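Local coordinates for uncharacterized protein NMB1681 (Neisseria meningitidis, PDB 3MW6) that probably binds RNA, as a FinO-like RNA chaperone of the ProQ/FinO family, at residues 36-41 with 53-58; 45-50 with 69-74. All coordinates share one frame; numbering follows the deposited sequence.

Contact 1 of 2, residues 36-41 with 53-58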
loop_
_atom_site.group_PDB
_atom_site.type_symbol
_atom_site.label_atom_id
_atom_site.label_comp_id
_atom_site.label_asym_id
_atom_site.label_seq_id
_atom_site.Cartn_x
_atom_site.Cartn_y
_atom_site.Cartn_z
ATOM N N GLY A 36 19.883 -6.050 -5.267
ATOM C CA GLY A 36 21.116 -5.841 -6.006
ATOM C C GLY A 36 20.837 -5.364 -7.417
ATOM O O GLY A 36 21.500 -4.460 -7.911
ATOM N N LYS A 37 19.827 -5.944 -8.054
ATOM C CA LYS A 37 19.533 -5.639 -9.447
ATOM C C LYS A 37 18.575 -4.464 -9.676
ATOM O O LYS A 37 18.724 -3.722 -10.644
ATOM C CB LYS A 37 18.991 -6.878 -10.158
ATOM C CG LYS A 37 18.470 -6.567 -11.548
ATOM C CD LYS A 37 18.142 -7.827 -12.316
ATOM C CE LYS A 37 17.724 -7.495 -13.735
ATOM N NZ LYS A 37 17.698 -8.714 -14.583
ATOM N N TYR A 38 17.590 -4.294 -8.800
ATOM C CA TYR A 38 16.510 -3.344 -9.070
ATOM C C TYR A 38 16.589 -2.117 -8.195
ATOM O O TYR A 38 16.416 -2.208 -6.987
ATOM C CB TYR A 38 15.135 -4.011 -8.886
ATOM C CG TYR A 38 14.891 -5.118 -9.864
ATOM C CD1 TYR A 38 14.822 -6.434 -9.440
ATOM C CD2 TYR A 38 14.770 -4.857 -11.228
ATOM C CE1 TYR A 38 14.612 -7.465 -10.341
ATOM C CE2 TYR A 38 14.562 -5.882 -12.137
ATOM C CZ TYR A 38 14.480 -7.182 -11.679
ATOM O OH TYR A 38 14.278 -8.215 -12.554
ATOM N N ASP A 39 16.816 -0.963 -8.812
ATOM C CA ASP A 39 16.860 0.290 -8.074
ATOM C C ASP A 39 15.551 0.642 -7.341
ATOM O O ASP A 39 15.596 1.231 -6.265
ATOM C CB ASP A 39 17.313 1.440 -8.978
ATOM C CG ASP A 39 18.826 1.601 -8.994
ATOM O OD1 ASP A 39 19.324 2.582 -8.395
ATOM O OD2 ASP A 39 19.517 0.737 -9.585
ATOM N N VAL A 40 14.391 0.305 -7.902
ATOM C CA VAL A 40 13.148 0.623 -7.189
ATOM C C VAL A 40 13.108 -0.073 -5.829
ATOM O O VAL A 40 12.568 0.460 -4.872
ATOM C CB VAL A 40 11.875 0.292 -7.987
ATOM C CG1 VAL A 40 11.802 1.152 -9.238
ATOM C CG2 VAL A 40 11.813 -1.197 -8.321
ATOM N N PHE A 41 13.697 -1.258 -5.735
ATOM C CA PHE A 41 13.803 -1.924 -4.442
ATOM C C PHE A 41 14.918 -1.359 -3.578
ATOM O O PHE A 41 14.716 -1.091 -2.406
ATOM C CB PHE A 41 13.946 -3.429 -4.621
ATOM C CG PHE A 41 12.654 -4.095 -4.993
ATOM C CD1 PHE A 41 12.293 -4.256 -6.323
ATOM C CD2 PHE A 41 11.766 -4.499 -4.010
ATOM C CE1 PHE A 41 11.084 -4.853 -6.665
ATOM C CE2 PHE A 41 10.547 -5.097 -4.348
ATOM C CZ PHE A 41 10.216 -5.271 -5.679
ATOM N N GLN A 53 3.699 -9.920 -9.985
ATOM C CA GLN A 53 3.694 -10.668 -11.247
ATOM C C GLN A 53 4.912 -10.347 -12.130
ATOM O O GLN A 53 5.448 -11.225 -12.807
ATOM C CB GLN A 53 2.394 -10.427 -12.025
ATOM C CG GLN A 53 1.128 -10.903 -11.314
ATOM C CD GLN A 53 1.085 -12.419 -11.137
ATOM O OE1 GLN A 53 1.472 -13.175 -12.031
ATOM N NE2 GLN A 53 0.609 -12.867 -9.978
ATOM N N ASP A 54 5.359 -9.097 -12.128
ATOM C CA ASP A 54 6.545 -8.742 -12.909
ATOM C C ASP A 54 7.800 -9.440 -12.392
ATOM O O ASP A 54 8.636 -9.895 -13.172
ATOM C CB ASP A 54 6.763 -7.235 -12.898
ATOM C CG ASP A 54 5.624 -6.490 -13.531
ATOM O OD1 ASP A 54 4.960 -7.062 -14.423
ATOM O OD2 ASP A 54 5.389 -5.339 -13.130
ATOM N N LEU A 55 7.934 -9.510 -11.071
ATOM C CA LEU A 55 9.065 -10.194 -10.450
ATOM C C LEU A 55 9.027 -11.683 -10.787
ATOM O O LEU A 55 10.045 -12.278 -11.139
ATOM C CB LEU A 55 9.040 -10.002 -8.924
ATOM C CG LEU A 55 9.517 -8.682 -8.318
ATOM C CD1 LEU A 55 9.269 -8.680 -6.799
ATOM C CD2 LEU A 55 10.990 -8.509 -8.628
ATOM N N ILE A 56 7.842 -12.277 -10.690
ATOM C CA ILE A 56 7.679 -13.705 -10.949
ATOM C C ILE A 56 8.076 -14.039 -12.366
ATOM O O ILE A 56 8.833 -14.981 -12.605
ATOM C CB ILE A 56 6.235 -14.164 -10.689
ATOM C CG1 ILE A 56 6.011 -14.304 -9.180
ATOM C CG2 ILE A 56 5.955 -15.476 -11.431
ATOM C CD1 ILE A 56 4.537 -14.426 -8.761
ATOM N N ALA A 57 7.576 -13.242 -13.304
ATOM C CA ALA A 57 7.909 -13.401 -14.706
ATOM C C ALA A 57 9.410 -13.194 -14.966
ATOM O O ALA A 57 10.008 -13.923 -15.753
ATOM C CB ALA A 57 7.072 -12.450 -15.545
ATOM N N ALA A 58 10.027 -12.228 -14.290
ATOM C CA ALA A 58 11.444 -11.923 -14.528
ATOM C C ALA A 58 12.409 -12.889 -13.827
ATOM O O ALA A 58 13.590 -12.967 -14.176
ATOM C CB ALA A 58 11.759 -10.470 -14.111
#
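Leu55 reaches from helix 51-58 toward two aromatic rings of the segment 36-41. Leu55 CD1 lies 3.7 Å from Phe41 CZ, so the far end of the phenylalanine ring, and not its side near the backbone, takes the contact. The other branch, Leu55 CD2, sits 4.1 Å from Tyr38 CE1 and also touches Phe41 CE1 at 4.2 Å; CD1 thus meets Phe41 alone, while CD2 lies near both rings. Both methyls approach obliquely. Phe41 and Leu55 extend toward each other from opposite directions, whereas Tyr38 and Leu55 slide past one another. The torsions explain the reach: Leu55 has CG beside its backbone N (chi1 -78°), and chi2 of 175° extends CD1 toward Phe41, leaving CD2 on the branch that faces Tyr38, although the nearest CA atoms, those of Tyr38 and Leu55, remain 10.2 Å apart.

The two aromatics lie where helix 23-37 gives way to helix 39-42. Tyr38 has left the helical conformation of the first and occupies the N-cap position of the second, and this corner of the helical part of the ProQ/FinO domain turns its rings toward helix 51-58. Ile34 and Ile67, from helices 23-37 and 64-76, also touch Leu55, showing that the leucine is enclosed by several elements of the fold.

Nearly one turn further along, Ala58 meets the outer end of Tyr38: Ala58 CB is 3.7 Å from Tyr38 OH, a van der Waals contact of a methyl with the hydroxyl oxygen. That ring is backed by its own neighbour in sequence, since Lys37 CG lies 3.9 Å above the plane of the Tyr38 ring and over its centre, using the aliphatic part of the lysine as a lid on one face.

Contact 2 of 2, residues 45-50 with 69-74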
loop_
_atom_site.group_PDB
_atom_site.type_symbol
_atom_site.label_atom_id
_atom_site.label_comp_id
_atom_site.label_asym_id
_atom_site.label_seq_id
_atom_site.Cartn_x
_atom_site.Cartn_y
_atom_site.Cartn_z
ATOM N N LYS A 45 11.294 2.859 -3.490
ATOM C CA LYS A 45 10.309 3.723 -4.110
ATOM C C LYS A 45 8.968 3.018 -4.047
ATOM O O LYS A 45 8.909 1.792 -4.050
ATOM C CB LYS A 45 10.678 3.995 -5.561
ATOM C CG LYS A 45 12.006 4.730 -5.735
ATOM C CD LYS A 45 12.322 4.895 -7.202
ATOM C CE LYS A 45 13.178 6.111 -7.467
ATOM N NZ LYS A 45 13.374 6.309 -8.939
ATOM N N PRO A 46 7.882 3.790 -3.989
ATOM C CA PRO A 46 6.562 3.167 -4.065
ATOM C C PRO A 46 6.473 2.284 -5.322
ATOM O O PRO A 46 6.795 2.754 -6.408
ATOM C CB PRO A 46 5.626 4.371 -4.170
ATOM C CG PRO A 46 6.343 5.471 -3.464
ATOM C CD PRO A 46 7.807 5.254 -3.842
ATOM N N LEU A 47 6.058 1.029 -5.161
ATOM C CA LEU A 47 6.026 0.055 -6.243
ATOM C C LEU A 47 4.695 0.036 -6.997
ATOM O O LEU A 47 3.613 0.130 -6.403
ATOM C CB LEU A 47 6.316 -1.345 -5.690
ATOM C CG LEU A 47 7.693 -1.461 -5.022
ATOM C CD1 LEU A 47 7.835 -2.763 -4.226
ATOM C CD2 LEU A 47 8.805 -1.347 -6.079
ATOM N N ALA A 48 4.778 -0.095 -8.317
ATOM C CA ALA A 48 3.589 -0.149 -9.153
ATOM C C ALA A 48 2.715 -1.340 -8.785
ATOM O O ALA A 48 3.233 -2.372 -8.363
ATOM C CB ALA A 48 3.986 -0.248 -10.619
ATOM N N LEU A 49 1.400 -1.192 -8.972
ATOM C CA LEU A 49 0.475 -2.341 -9.021
ATOM C C LEU A 49 1.027 -3.473 -9.885
ATOM O O LEU A 49 1.536 -3.238 -10.987
ATOM C CB LEU A 49 -0.884 -1.922 -9.602
ATOM C CG LEU A 49 -1.919 -3.044 -9.839
ATOM C CD1 LEU A 49 -2.424 -3.657 -8.528
ATOM C CD2 LEU A 49 -3.114 -2.574 -10.673
ATOM N N GLY A 50 0.931 -4.698 -9.385
ATOM C CA GLY A 50 1.309 -5.867 -10.160
ATOM C C GLY A 50 2.800 -6.157 -10.203
ATOM O O GLY A 50 3.245 -6.967 -11.004
ATOM N N ARG A 69 6.827 -13.822 -0.720
ATOM C CA ARG A 69 7.243 -13.674 0.669
ATOM C C ARG A 69 8.267 -12.540 0.824
ATOM O O ARG A 69 8.159 -11.704 1.714
ATOM C CB ARG A 69 7.828 -15.005 1.168
ATOM C CG ARG A 69 8.003 -15.102 2.673
ATOM C CD ARG A 69 8.829 -16.328 3.081
ATOM N NE ARG A 69 8.047 -17.561 3.154
ATOM C CZ ARG A 69 8.513 -18.707 3.644
ATOM N NH1 ARG A 69 9.753 -18.773 4.113
ATOM N NH2 ARG A 69 7.744 -19.787 3.668
ATOM N N VAL A 70 9.274 -12.527 -0.045
ATOM C CA VAL A 70 10.296 -11.472 -0.019
ATOM C C VAL A 70 9.661 -10.110 -0.292
ATOM O O VAL A 70 9.894 -9.138 0.422
ATOM C CB VAL A 70 11.412 -11.751 -1.035
ATOM C CG1 VAL A 70 12.365 -10.545 -1.130
ATOM C CG2 VAL A 70 12.167 -13.014 -0.639
ATOM N N LEU A 71 8.818 -10.063 -1.311
ATOM C CA LEU A 71 8.072 -8.865 -1.597
ATOM C C LEU A 71 7.252 -8.391 -0.387
ATOM O O LEU A 71 7.238 -7.187 -0.084
ATOM C CB LEU A 71 7.182 -9.075 -2.816
ATOM C CG LEU A 71 6.320 -7.850 -3.088
ATOM C CD1 LEU A 71 7.211 -6.604 -3.383
ATOM C CD2 LEU A 71 5.349 -8.129 -4.215
ATOM N N ALA A 72 6.587 -9.318 0.312
ATOM C CA ALA A 72 5.737 -8.925 1.443
ATOM C C ALA A 72 6.576 -8.442 2.627
ATOM O O ALA A 72 6.186 -7.506 3.325
ATOM C CB ALA A 72 4.774 -10.073 1.877
ATOM N N ASN A 73 7.721 -9.082 2.848
ATOM C CA ASN A 73 8.711 -8.585 3.806
ATOM C C ASN A 73 9.137 -7.155 3.490
ATOM O O ASN A 73 9.292 -6.313 4.379
ATOM C CB ASN A 73 9.962 -9.463 3.784
ATOM C CG ASN A 73 9.853 -10.665 4.702
ATOM O OD1 ASN A 73 9.487 -10.531 5.868
ATOM N ND2 ASN A 73 10.199 -11.844 4.188
ATOM N N HIS A 74 9.344 -6.887 2.209
ATOM C CA HIS A 74 9.833 -5.583 1.799
ATOM C C HIS A 74 8.780 -4.514 2.073
ATOM O O HIS A 74 9.084 -3.463 2.609
ATOM C CB HIS A 74 10.204 -5.611 0.324
ATOM C CG HIS A 74 10.515 -4.266 -0.239
ATOM N ND1 HIS A 74 11.794 -3.746 -0.263
ATOM C CD2 HIS A 74 9.717 -3.336 -0.812
ATOM C CE1 HIS A 74 11.766 -2.554 -0.828
ATOM N NE2 HIS A 74 10.520 -2.284 -1.174
HETATM O O HOH W 1 10.551 -0.112 -3.029
#
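Leu47 and His74 owe their meeting to different first torsions: the leucine has CG beside its backbone N (chi1 -60°), while the histidine has CG opposite the N (chi1 171°), which swings the imidazole out from helix 64-76 toward the loop. Leu71, nearly one turn earlier on that helix, likewise turns CG opposite its N (chi1 176°) and presents a methyl to the same partner. Leu47 CD1 touches both, 3.9 Å from the imidazole carbon His74 CD2 and 4.0 Å from the methyl Leu71 CD1. The Leu47 methyl meets the imidazole obliquely, close to CD2 and NE2. Leu47 and His74 come from opposite directions, whereas the two leucines slide past each other.

Both ring nitrogens of His74 have partners. His74 NE2 is hydrogen-bonded to water 1 at 2.9 Å, and the same water donates to Lys45 O at 2.7 Å, so a single solvent molecule bridges the helix to the loop beside the leucine contact. ND1 is hydrogen-bonded to Tyr35 OH on helix 23-37. With a partner on each nitrogen, either side of CE1, the ring's rotation about CB-CG is probably fixed, and neighbouring rings pack on it: Phe44 stacks and Phe41 meets it edge-to-face.

The loop has further backbone bonds. Leu47 N and O are hydrogen-bonded to Tyr80 OH and Arg90 NH1 respectively, while Pro46 and Ala48 make backbone hydrogen bonds with Phe91 of strand 89-91. Leu47 thus packs on helix 64-76 while backbone bonds of residues 46-48 tie the loop to the beta-hairpin of strands 89-91 and 97-100; beside it His74 sits among the aromatics Tyr35, Phe41, Phe44 and Tyr80 in the helical part of this ProQ/FinO domain.

In the fold
Contacts 1 and 2 have centres 9 Å apart and touch directly, with Phe41 common to both. Phe41 CE2 lies 3.6 Å from Leu47 CD1, so the ring that receives Leu55 in contact 1 also borders the leucine of contact 2. The backbone of the same residue takes part, Phe41 O lying 3.7 Å from His74 CE1. Val40 adds another link, with Val40 CG2 3.8 Å from Leu47 CD2, and Val40 O is a probable hydrogen-bond partner of Lys45 N at 3.0 Å. The segments alternate along the chain, in the order 36-41, 45-50, 53-58 and 69-74. Which surface would engage RNA cannot be inferred from this buried geometry.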